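Long-range contacts in enoyl-CoA hydratase (Mycobacterium smegmatis, PDB 3PE8), which probably catalyses the reversible addition of water across the double bond of enoyl-CoA thioesters, as a zinc-binding member of the crotonase-like family: residues A[45-51]-A[88-93]; A[54-58]-A[191-195]; A[57-61]-A[183-188]. One frame throughout, in Å; residues are numbered along the deposited sequence.

From the N terminus, helix 35-50 leads through a short turn into strand 56-61, and the loop that follows the strand returns to the end of the helix in interaction 1, closing a loop of 36 residues. Interactions 2 and 3 close much longer ones, 132 and 121 residues. They start from overlapping parts of that strand, sharing Val57 and Ile58, and the contact with 183-188 closes the shorter loop; interaction 1 crosses both along the chain. Interactions 1 and 2 also touch, Lys93 NZ lying 2.9 Å from Val54 O. Interaction 1 ties the end of helix 35-50 to the loop leading into strand 95-99, while interactions 2 and 3 lay helix 183-195 on strand 56-61.

Interaction 1 (A[45-51]-A[88-93]); sequences LSDAQND and WPDMTK
Gln49 and Lys93 carry the polar half of this contact, reaching across in both directions between the end of helix 35-50 and segment 88-93. The Gln49 chain leaves with CG anti to the backbone N (chi1 176°) and bends at chi2, which brings its amide against the backbone of Thr92 and Lys93. There OE1 accepts two N-H groups: Lys93 N at 3.2 Å lies in the carbonyl plane on a lone pair, while Thr92 N at 2.9 Å comes from above that plane. On the other branch NE2 donates to Thr92 OG1 at 3.0 Å, nearly straight at 167° and close to the amide plane. Three bonds thus fix the rotation of the amide. In return the extended Lys93 chain reaches the carbonyls that end the helix. Lys93 NZ donates to Ala48 O at 2.9 Å, in the carbonyl plane, and to Gln49 O at 3.0 Å, from well above that plane; Val54 O accepts a further bond. A positive charge here would be expected to be favoured by the helix C-terminal dipole.

One turn earlier the contact is apolar. Leu45 CD1 sits over the centre of the Trp88 six-membered ring, 3.6 Å from the centroid and 8° off the ring normal, a CH-pi contact on the face. Leu45 CB packs on Pro89 CG at 3.7 Å, and the Met91 sulfur lies beside CB and CD2, the two side chains crossing at about a right angle.

In the second shell Tyr113 stacks with Trp88, and Asp51 bonds to Asp53 N and forms a salt bridge with Arg20. Segment 88-93, which leads into strand 95-99, lies between helix 35-50 and helix 199-234, whose Arg203 and Asp207 touch Thr92.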
ATOM      1  N   LEU A  45      20.143 -23.595  -3.852  1.00 14.05           N
ATOM      2  CA  LEU A  45      18.928 -23.023  -4.440  1.00 13.48           C
ATOM      3  C   LEU A  45      19.246 -22.207  -5.688  1.00 14.44           C
ATOM      4  O   LEU A  45      18.605 -22.371  -6.744  1.00 14.62           O
ATOM      5  CB  LEU A  45      18.138 -22.183  -3.420  1.00 13.20           C
ATOM      6  CG  LEU A  45      17.369 -22.950  -2.333  1.00 12.12           C
ATOM      7  CD1 LEU A  45      16.748 -21.960  -1.340  1.00 13.70           C
ATOM      8  CD2 LEU A  45      16.324 -23.903  -2.920  1.00 12.17           C
ATOM      9  N   SER A  46      20.264 -21.354  -5.592  1.00 14.46           N
ATOM     10  CA  SER A  46      20.694 -20.543  -6.707  1.00 16.90           C
ATOM     11  C   SER A  46      21.205 -21.407  -7.846  1.00 16.23           C
ATOM     12  O   SER A  46      20.908 -21.171  -9.030  1.00 16.75           O
ATOM     13  CB  SER A  46      21.807 -19.595  -6.250  1.00 19.25           C
ATOM     14  OG  SER A  46      21.197 -18.537  -5.558  1.00 23.97           O
ATOM     15  N   ASP A  47      21.943 -22.443  -7.495  1.00 16.21           N
ATOM     16  CA  ASP A  47      22.499 -23.331  -8.517  1.00 17.19           C
ATOM     17  C   ASP A  47      21.358 -24.058  -9.246  1.00 16.48           C
ATOM     18  O   ASP A  47      21.404 -24.225 -10.476  1.00 17.99           O
ATOM     19  CB  ASP A  47      23.480 -24.340  -7.902  1.00 18.21           C
ATOM     20  CG  ASP A  47      24.864 -23.746  -7.588  1.00 22.07           C
ATOM     21  OD1 ASP A  47      25.228 -22.641  -8.031  1.00 25.85           O
ATOM     22  OD2 ASP A  47      25.629 -24.436  -6.890  1.00 28.99           O
ATOM     23  N   ALA A  48      20.322 -24.481  -8.496  1.00 15.12           N
ATOM     24  CA  ALA A  48      19.165 -25.147  -9.085  1.00 13.68           C
ATOM     25  C   ALA A  48      18.448 -24.201 -10.056  1.00 14.25           C
ATOM     26  O   ALA A  48      18.065 -24.594 -11.142  1.00 14.77           O
ATOM     27  CB  ALA A  48      18.203 -25.652  -7.988  1.00 12.62           C
ATOM     28  N   GLN A  49      18.304 -22.945  -9.658  1.00 13.97           N
ATOM     29  CA  GLN A  49      17.669 -21.953 -10.518  1.00 15.31           C
ATOM     30  C   GLN A  49      18.412 -21.798 -11.834  1.00 16.69           C
ATOM     31  O   GLN A  49      17.796 -21.619 -12.899  1.00 17.76           O
ATOM     32  CB  GLN A  49      17.579 -20.606  -9.792  1.00 14.82           C
ATOM     33  CG  GLN A  49      17.022 -19.491 -10.640  1.00 16.44           C
ATOM     34  CD  GLN A  49      15.590 -19.714 -11.053  1.00 15.48           C
ATOM     35  OE1 GLN A  49      14.806 -20.298 -10.306  1.00 14.93           O
ATOM     36  NE2 GLN A  49      15.215 -19.178 -12.218  1.00 17.25           N
ATOM     37  N   ASN A  50      19.745 -21.830 -11.761  1.00 17.92           N
ATOM     38  CA  ASN A  50      20.604 -21.619 -12.928  1.00 20.41           C
ATOM     39  C   ASN A  50      20.846 -22.859 -13.804  1.00 20.81           C
ATOM     40  O   ASN A  50      21.359 -22.749 -14.930  1.00 22.95           O
ATOM     41  CB  ASN A  50      21.956 -21.046 -12.471  1.00 22.38           C
ATOM     42  CG  ASN A  50      21.826 -19.670 -11.845  1.00 25.37           C
ATOM     43  OD1 ASN A  50      20.910 -18.917 -12.171  1.00 31.27           O
ATOM     44  ND2 ASN A  50      22.748 -19.340 -10.923  1.00 31.04           N
ATOM     45  N   ASP A  51      20.446 -24.026 -13.314  1.00 19.08           N
ATOM     46  CA  ASP A  51      20.767 -25.281 -13.959  1.00 18.99           C
ATOM     47  C   ASP A  51      19.637 -25.674 -14.890  1.00 19.38           C
ATOM     48  O   ASP A  51      18.529 -25.976 -14.446  1.00 18.02           O
ATOM     49  CB  ASP A  51      21.003 -26.381 -12.914  1.00 18.51           C
ATOM     50  CG  ASP A  51      21.629 -27.638 -13.510  1.00 22.17           C
ATOM     51  OD1 ASP A  51      21.426 -27.897 -14.726  1.00 23.86           O
ATOM     52  OD2 ASP A  51      22.364 -28.338 -12.756  1.00 23.14           O
ATOM     53  N   TRP A  88      17.265 -16.299   1.197  1.00 18.27           N
ATOM     54  CA  TRP A  88      16.606 -17.155   0.224  1.00 17.52           C
ATOM     55  C   TRP A  88      16.545 -16.380  -1.082  1.00 18.75           C
ATOM     56  O   TRP A  88      16.023 -15.261  -1.094  1.00 19.18           O
ATOM     57  CB  TRP A  88      15.198 -17.503   0.706  1.00 16.70           C
ATOM     58  CG  TRP A  88      14.473 -18.521  -0.128  1.00 14.77           C
ATOM     59  CD1 TRP A  88      13.951 -18.332  -1.388  1.00 15.33           C
ATOM     60  CD2 TRP A  88      14.159 -19.851   0.239  1.00 13.26           C
ATOM     61  NE1 TRP A  88      13.330 -19.477  -1.823  1.00 14.47           N
ATOM     62  CE2 TRP A  88      13.440 -20.425  -0.833  1.00 13.13           C
ATOM     63  CE3 TRP A  88      14.371 -20.618   1.394  1.00 10.96           C
ATOM     64  CZ2 TRP A  88      12.950 -21.730  -0.779  1.00 13.67           C
ATOM     65  CZ3 TRP A  88      13.901 -21.886   1.444  1.00 12.20           C
ATOM     66  CH2 TRP A  88      13.173 -22.444   0.375  1.00 12.87           C
ATOM     67  N   PRO A  89      17.078 -16.954  -2.179  1.00 17.36           N
ATOM     68  CA  PRO A  89      17.245 -16.217  -3.443  1.00 18.76           C
ATOM     69  C   PRO A  89      15.970 -16.098  -4.284  1.00 17.93           C
ATOM     70  O   PRO A  89      14.999 -16.819  -4.054  1.00 17.37           O
ATOM     71  CB  PRO A  89      18.289 -17.066  -4.185  1.00 18.95           C
ATOM     72  CG  PRO A  89      18.007 -18.449  -3.718  1.00 18.94           C
ATOM     73  CD  PRO A  89      17.678 -18.296  -2.257  1.00 18.63           C
ATOM     74  N   ASP A  90      15.955 -15.145  -5.215  1.00 19.34           N
ATOM     75  CA  ASP A  90      14.863 -15.029  -6.160  0.70 19.14           C
ATOM     76  C   ASP A  90      14.905 -16.241  -7.089  1.00 18.39           C
ATOM     77  O   ASP A  90      15.946 -16.561  -7.667  1.00 19.20           O
ATOM     78  CB  ASP A  90      14.968 -13.744  -6.983  0.70 21.17           C
ATOM     79  CG  ASP A  90      13.777 -13.544  -7.916  0.70 23.84           C
ATOM     80  OD1 ASP A  90      12.640 -13.876  -7.535  0.70 28.72           O
ATOM     81  OD2 ASP A  90      13.986 -13.008  -9.028  0.70 31.59           O
ATOM     82  N   MET A  91      13.776 -16.912  -7.222  1.00 16.88           N
ATOM     83  CA  MET A  91      13.682 -18.141  -8.006  1.00 15.72           C
ATOM     84  C   MET A  91      12.400 -18.076  -8.820  1.00 15.33           C
ATOM     85  O   MET A  91      11.390 -17.543  -8.355  1.00 15.94           O
ATOM     86  CB  MET A  91      13.656 -19.352  -7.076  1.00 15.28           C
ATOM     87  CG  MET A  91      14.977 -19.581  -6.348  1.00 17.63           C
ATOM     88  SD  MET A  91      14.850 -21.034  -5.316  1.00 16.88           S
ATOM     89  CE  MET A  91      14.897 -22.340  -6.565  1.00 15.66           C
ATOM     90  N   THR A  92      12.430 -18.647 -10.019  1.00 14.58           N
ATOM     91  CA  THR A  92      11.221 -18.815 -10.819  1.00 13.59           C
ATOM     92  C   THR A  92      10.837 -20.271 -10.939  1.00 13.20           C
ATOM     93  O   THR A  92       9.765 -20.568 -11.464  1.00 14.26           O
ATOM     94  CB  THR A  92      11.365 -18.238 -12.202  1.00 15.00           C
ATOM     95  OG1 THR A  92      12.358 -18.967 -12.943  1.00 15.40           O
ATOM     96  CG2 THR A  92      11.717 -16.734 -12.124  1.00 15.31           C
ATOM     97  N   LYS A  93      11.698 -21.181 -10.473  1.00 12.50           N
ATOM     98  CA  LYS A  93      11.378 -22.620 -10.451  1.00 12.01           C
ATOM     99  C   LYS A  93      10.700 -22.969  -9.114  1.00 11.61           C
ATOM    100  O   LYS A  93      11.152 -22.543  -8.064  1.00 12.08           O
ATOM    101  CB  LYS A  93      12.659 -23.435 -10.636  1.00 12.17           C
ATOM    102  CG  LYS A  93      13.342 -23.169 -11.984  1.00 13.65           C
ATOM    103  CD  LYS A  93      14.562 -23.993 -12.199  1.00 15.92           C
ATOM    104  CE  LYS A  93      15.262 -23.586 -13.471  1.00 13.64           C
ATOM    105  NZ  LYS A  93      16.564 -24.293 -13.606  1.00 15.14           N
TER

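Interaction 2 (A[54-58]-A[191-195]); sequences VDVVI and AASIV
Val56 pushes both of its methyl groups into the side of helix 183-195. With CG1 anti to the backbone N (chi1 177°), the two branches part: CG1 meets Ala191 CB at 3.8 Å, and CG2 touches both Ile194 and Val195. The nearer partner of Val56 CG2 is Ile194 CG2, 3.7 Å away, a branch that itself stands anti to its backbone N. The two side chains cross at about a right angle, meeting through their CG2 methyls. Val195 CG2 completes the grip at 4.0 Å from Val56 CG2 and also lies near Asp55 CB. Beyond Val56, Ile58 brings the end of its side chain to the edge of the contact, CD1 lying 4.3 Å from Ala191 CB.

At the other end the polar group of Asp55 is bridged to the helix by a water that donates to Asp55 OD2 at 2.7 Å and to Val195 O at 2.8 Å. The other carboxylate oxygen, OD1, forms salt bridges with Arg18 and Arg203, so both oxygens are occupied and the carboxylate is probably held as an anion. Ile194 also packs on Leu158 of a second subunit, which places this helix face close to an oligomer interface.

Strand 56-58 and helix 191-195 run antiparallel at 171°, their axes 9.2 Å apart. Such a helix laid against a strand of the parallel part of a mixed sheet is helix-on-sheet packing of the kind found in the alpha/beta core of crotonase-like proteins, the family to which this chain belongs.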
ATOM      1  N   VAL A  54      17.200 -28.722 -14.388  1.00 16.79           N
ATOM      2  CA  VAL A  54      16.276 -28.743 -13.236  1.00 14.95           C
ATOM      3  C   VAL A  54      15.031 -27.915 -13.516  1.00 13.76           C
ATOM      4  O   VAL A  54      15.123 -26.749 -13.934  1.00 14.44           O
ATOM      5  CB  VAL A  54      16.978 -28.169 -11.992  1.00 14.57           C
ATOM      6  CG1 VAL A  54      15.996 -28.073 -10.786  1.00 15.21           C
ATOM      7  CG2 VAL A  54      18.227 -29.020 -11.646  1.00 15.02           C
ATOM      8  N   ASP A  55      13.869 -28.516 -13.306  1.00 13.14           N
ATOM      9  CA  ASP A  55      12.603 -27.768 -13.399  1.00 13.32           C
ATOM     10  C   ASP A  55      11.987 -27.427 -12.046  1.00 11.89           C
ATOM     11  O   ASP A  55      11.282 -26.426 -11.923  1.00 12.49           O
ATOM     12  CB  ASP A  55      11.558 -28.539 -14.204  1.00 14.40           C
ATOM     13  CG  ASP A  55      11.844 -28.569 -15.674  1.00 17.43           C
ATOM     14  OD1 ASP A  55      12.596 -27.705 -16.215  1.00 18.76           O
ATOM     15  OD2 ASP A  55      11.294 -29.490 -16.298  1.00 18.74           O
ATOM     16  N   VAL A  56      12.175 -28.305 -11.060  1.00 11.32           N
ATOM     17  CA  VAL A  56      11.484 -28.247  -9.766  1.00  9.89           C
ATOM     18  C   VAL A  56      12.463 -28.656  -8.670  1.00  9.76           C
ATOM     19  O   VAL A  56      13.351 -29.503  -8.903  1.00 10.49           O
ATOM     20  CB  VAL A  56      10.223 -29.194  -9.716  1.00 10.00           C
ATOM     21  CG1 VAL A  56       9.539 -29.194  -8.350  1.00 10.11           C
ATOM     22  CG2 VAL A  56       9.213 -28.800 -10.825  1.00 10.94           C
ATOM     23  N   VAL A  57      12.369 -27.988  -7.517  1.00  9.60           N
ATOM     24  CA  VAL A  57      13.163 -28.321  -6.333  1.00  9.61           C
ATOM     25  C   VAL A  57      12.254 -28.890  -5.226  1.00  9.75           C
ATOM     26  O   VAL A  57      11.148 -28.345  -4.988  1.00  9.54           O
ATOM     27  CB  VAL A  57      13.914 -27.072  -5.780  1.00  9.62           C
ATOM     28  CG1 VAL A  57      14.691 -27.420  -4.512  1.00 11.84           C
ATOM     29  CG2 VAL A  57      14.910 -26.500  -6.831  1.00 11.16           C
ATOM     30  N   ILE A  58      12.712 -29.960  -4.564  1.00  9.47           N
ATOM     31  CA  ILE A  58      12.129 -30.430  -3.305  1.00  9.42           C
ATOM     32  C   ILE A  58      13.128 -30.176  -2.194  1.00  9.57           C
ATOM     33  O   ILE A  58      14.297 -30.573  -2.331  1.00 11.22           O
ATOM     34  CB  ILE A  58      11.771 -31.954  -3.370  1.00  9.55           C
ATOM     35  CG1 ILE A  58      10.730 -32.218  -4.460  1.00 10.02           C
ATOM     36  CG2 ILE A  58      11.298 -32.482  -1.993  1.00  8.64           C
ATOM     37  CD1 ILE A  58      10.499 -33.690  -4.774  1.00 10.33           C
ATOM     38  N   ALA A 191       5.732 -32.805  -7.998  1.00 10.83           N
ATOM     39  CA  ALA A 191       6.783 -32.352  -8.880  1.00 10.15           C
ATOM     40  C   ALA A 191       6.590 -32.854 -10.313  1.00 10.91           C
ATOM     41  O   ALA A 191       6.796 -32.091 -11.257  1.00 11.28           O
ATOM     42  CB  ALA A 191       8.158 -32.742  -8.304  1.00  9.68           C
ATOM     43  N   ALA A 192       6.203 -34.124 -10.468  1.00 11.30           N
ATOM     44  CA  ALA A 192       6.025 -34.698 -11.784  1.00 11.57           C
ATOM     45  C   ALA A 192       4.880 -34.020 -12.560  1.00 12.37           C
ATOM     46  O   ALA A 192       4.997 -33.772 -13.770  1.00 11.87           O
ATOM     47  CB  ALA A 192       5.788 -36.207 -11.699  1.00 12.66           C
ATOM     48  N   SER A 193       3.816 -33.672 -11.852  1.00 12.51           N
ATOM     49  CA  SER A 193       2.734 -32.904 -12.469  1.00 13.41           C
ATOM     50  C   SER A 193       3.200 -31.558 -13.000  1.00 13.23           C
ATOM     51  O   SER A 193       2.857 -31.178 -14.108  1.00 14.07           O
ATOM     52  CB  SER A 193       1.556 -32.710 -11.517  1.00 14.38           C
ATOM     53  OG  SER A 193       1.038 -33.947 -11.129  1.00 16.68           O
ATOM     54  N   ILE A 194       4.065 -30.897 -12.251  1.00 11.76           N
ATOM     55  CA  ILE A 194       4.613 -29.629 -12.681  1.00 11.15           C
ATOM     56  C   ILE A 194       5.520 -29.802 -13.899  1.00 12.08           C
ATOM     57  O   ILE A 194       5.430 -29.058 -14.857  1.00 13.33           O
ATOM     58  CB  ILE A 194       5.377 -28.934 -11.534  1.00 11.09           C
ATOM     59  CG1 ILE A 194       4.456 -28.682 -10.334  1.00 11.39           C
ATOM     60  CG2 ILE A 194       5.988 -27.592 -12.037  1.00 10.48           C
ATOM     61  CD1 ILE A 194       5.149 -27.961  -9.159  1.00 10.39           C
ATOM     62  N   VAL A 195       6.389 -30.807 -13.836  1.00 12.44           N
ATOM     63  CA  VAL A 195       7.353 -31.142 -14.906  1.00 12.68           C
ATOM     64  C   VAL A 195       6.610 -31.406 -16.228  1.00 13.87           C
ATOM     65  O   VAL A 195       7.099 -31.074 -17.306  1.00 14.34           O
ATOM     66  CB  VAL A 195       8.270 -32.302 -14.476  1.00 12.58           C
ATOM     67  CG1 VAL A 195       9.079 -32.898 -15.671  1.00 13.12           C
ATOM     68  CG2 VAL A 195       9.234 -31.824 -13.386  1.00 12.99           C
TER
HETATM   69  O   HOH W   1       9.659 -30.344 -18.238  1.00 10.30           O

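Interaction 3 (A[57-61]-A[183-188]); sequences VIVTG and LLTAAR
Leu183 CD2 only grazes Thr60 OG1, at 4.3 Å, at the start of a helix-on-sheet contact of the crotonase fold, in which helix 183-188 lies antiparallel to strand 57-61 with axes 10.1 Å apart. The same leucine also touches Ala98 and Asn100. Leu184 does more. Although its CB does not point straight at the strand, the end of the side chain forks onto two strand residues: CD1 meets Ile58 CG2 at 3.8 Å, the two side chains running alongside each other with opposite heading, and CD2 reaches Thr60 OG1, 3.9 Å away, tip to tip. The hydroxyl is hydrogen-bonded to Ala98 O, and its contact with the leucine methyl is van der Waals in kind. One turn on, Ala187 turns its methyl toward the strand and receives Ile58 CD1 at 3.9 Å. Ile58 thus reaches both residues, CG2 standing anti to its backbone N while CG1, anti to the carbonyl carbon (chi1 -61°), carries CD1 to Ala187 and Arg188. Arg188 ends the contact at its edge, where Ile58 CD1 lies 4.1 Å from its backbone N and 4.3 Å from its CG.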
ATOM      1  N   VAL A  57      12.369 -27.988  -7.517  1.00  9.60           N
ATOM      2  CA  VAL A  57      13.163 -28.321  -6.333  1.00  9.61           C
ATOM      3  C   VAL A  57      12.254 -28.890  -5.226  1.00  9.75           C
ATOM      4  O   VAL A  57      11.148 -28.345  -4.988  1.00  9.54           O
ATOM      5  CB  VAL A  57      13.914 -27.072  -5.780  1.00  9.62           C
ATOM      6  CG1 VAL A  57      14.691 -27.420  -4.512  1.00 11.84           C
ATOM      7  CG2 VAL A  57      14.910 -26.500  -6.831  1.00 11.16           C
ATOM      8  N   ILE A  58      12.712 -29.960  -4.564  1.00  9.47           N
ATOM      9  CA  ILE A  58      12.129 -30.430  -3.305  1.00  9.42           C
ATOM     10  C   ILE A  58      13.128 -30.176  -2.194  1.00  9.57           C
ATOM     11  O   ILE A  58      14.297 -30.573  -2.331  1.00 11.22           O
ATOM     12  CB  ILE A  58      11.771 -31.954  -3.370  1.00  9.55           C
ATOM     13  CG1 ILE A  58      10.730 -32.218  -4.460  1.00 10.02           C
ATOM     14  CG2 ILE A  58      11.298 -32.482  -1.993  1.00  8.64           C
ATOM     15  CD1 ILE A  58      10.499 -33.690  -4.774  1.00 10.33           C
ATOM     16  N   VAL A  59      12.672 -29.578  -1.101  1.00  9.04           N
ATOM     17  CA  VAL A  59      13.500 -29.401   0.076  1.00  8.65           C
ATOM     18  C   VAL A  59      12.968 -30.315   1.172  1.00  9.13           C
ATOM     19  O   VAL A  59      11.771 -30.295   1.447  1.00  9.11           O
ATOM     20  CB  VAL A  59      13.495 -27.942   0.583  1.00  9.40           C
ATOM     21  CG1 VAL A  59      14.281 -27.807   1.928  1.00 10.93           C
ATOM     22  CG2 VAL A  59      14.117 -26.979  -0.435  1.00 10.98           C
ATOM     23  N   THR A  60      13.860 -31.092   1.811  1.00  8.65           N
ATOM     24  CA  THR A  60      13.419 -31.965   2.895  1.00  9.07           C
ATOM     25  C   THR A  60      14.548 -32.077   3.882  1.00 10.35           C
ATOM     26  O   THR A  60      15.641 -31.549   3.637  1.00 11.09           O
ATOM     27  CB  THR A  60      12.912 -33.321   2.345  1.00  9.94           C
ATOM     28  OG1 THR A  60      12.138 -33.997   3.349  1.00  9.57           O
ATOM     29  CG2 THR A  60      14.040 -34.245   1.856  1.00 10.73           C
ATOM     30  N   GLY A  61      14.297 -32.766   4.981  1.00  9.65           N
ATOM     31  CA  GLY A  61      15.345 -33.014   5.981  1.00 10.15           C
ATOM     32  C   GLY A  61      15.634 -34.482   6.182  1.00  9.84           C
ATOM     33  O   GLY A  61      14.737 -35.329   6.066  1.00 10.69           O
ATOM     34  N   LEU A 183       6.008 -39.711   2.136  1.00 12.74           N
ATOM     35  CA  LEU A 183       6.238 -38.271   2.020  1.00 12.08           C
ATOM     36  C   LEU A 183       6.950 -37.906   0.714  1.00 10.67           C
ATOM     37  O   LEU A 183       6.454 -37.077  -0.055  1.00 10.93           O
ATOM     38  CB  LEU A 183       7.088 -37.764   3.198  1.00 12.35           C
ATOM     39  CG  LEU A 183       7.480 -36.288   3.066  1.00 12.30           C
ATOM     40  CD1 LEU A 183       6.251 -35.439   2.998  1.00 12.99           C
ATOM     41  CD2 LEU A 183       8.407 -35.866   4.251  1.00 14.54           C
ATOM     42  N   LEU A 184       8.116 -38.480   0.462  1.00 11.25           N
ATOM     43  CA  LEU A 184       8.834 -38.132  -0.772  1.00 11.37           C
ATOM     44  C   LEU A 184       8.143 -38.704  -2.021  1.00 12.06           C
ATOM     45  O   LEU A 184       8.164 -38.057  -3.052  1.00 11.20           O
ATOM     46  CB  LEU A 184      10.311 -38.491  -0.713  1.00 12.67           C
ATOM     47  CG  LEU A 184      11.235 -37.438  -0.027  1.00 15.39           C
ATOM     48  CD1 LEU A 184      11.463 -36.168  -0.911  1.00 16.39           C
ATOM     49  CD2 LEU A 184      10.773 -37.009   1.307  1.00 19.38           C
ATOM     50  N   THR A 185       7.477 -39.853  -1.914  1.00 12.76           N
ATOM     51  CA  THR A 185       6.569 -40.310  -2.970  1.00 12.95           C
ATOM     52  C   THR A 185       5.567 -39.213  -3.353  1.00 12.73           C
ATOM     53  O   THR A 185       5.367 -38.888  -4.542  1.00 13.30           O
ATOM     54  CB  THR A 185       5.823 -41.580  -2.509  1.00 13.58           C
ATOM     55  OG1 THR A 185       6.776 -42.567  -2.180  1.00 16.20           O
ATOM     56  CG2 THR A 185       4.889 -42.114  -3.642  1.00 14.57           C
ATOM     57  N   ALA A 186       4.901 -38.630  -2.359  1.00 12.42           N
ATOM     58  CA  ALA A 186       3.936 -37.602  -2.618  1.00 11.84           C
ATOM     59  C   ALA A 186       4.509 -36.353  -3.220  1.00 11.37           C
ATOM     60  O   ALA A 186       3.880 -35.712  -4.096  1.00 12.65           O
ATOM     61  CB  ALA A 186       3.155 -37.234  -1.309  1.00 12.59           C
ATOM     62  N   ALA A 187       5.657 -35.932  -2.690  1.00 11.34           N
ATOM     63  CA  ALA A 187       6.332 -34.744  -3.212  1.00 10.12           C
ATOM     64  C   ALA A 187       6.743 -34.951  -4.670  1.00 10.63           C
ATOM     65  O   ALA A 187       6.589 -34.034  -5.488  1.00 10.26           O
ATOM     66  CB  ALA A 187       7.502 -34.383  -2.372  1.00 10.96           C
ATOM     67  N   ARG A 188       7.213 -36.163  -4.999  1.00 10.99           N
ATOM     68  CA  ARG A 188       7.574 -36.491  -6.393  1.00 11.79           C
ATOM     69  C   ARG A 188       6.370 -36.478  -7.324  1.00 12.19           C
ATOM     70  O   ARG A 188       6.505 -36.102  -8.482  1.00 12.07           O
ATOM     71  CB  ARG A 188       8.319 -37.825  -6.478  1.00 11.49           C
ATOM     72  CG  ARG A 188       9.784 -37.742  -6.012  1.00 13.49           C
ATOM     73  CD  ARG A 188      10.518 -39.039  -6.263  1.00 13.83           C
ATOM     74  NE  ARG A 188      10.222 -40.104  -5.312  1.00 14.55           N
ATOM     75  CZ  ARG A 188      10.892 -40.340  -4.175  1.00 15.67           C
ATOM     76  NH1 ARG A 188      11.900 -39.547  -3.773  1.00 15.84           N
ATOM     77  NH2 ARG A 188      10.539 -41.361  -3.419  1.00 15.85           N
TER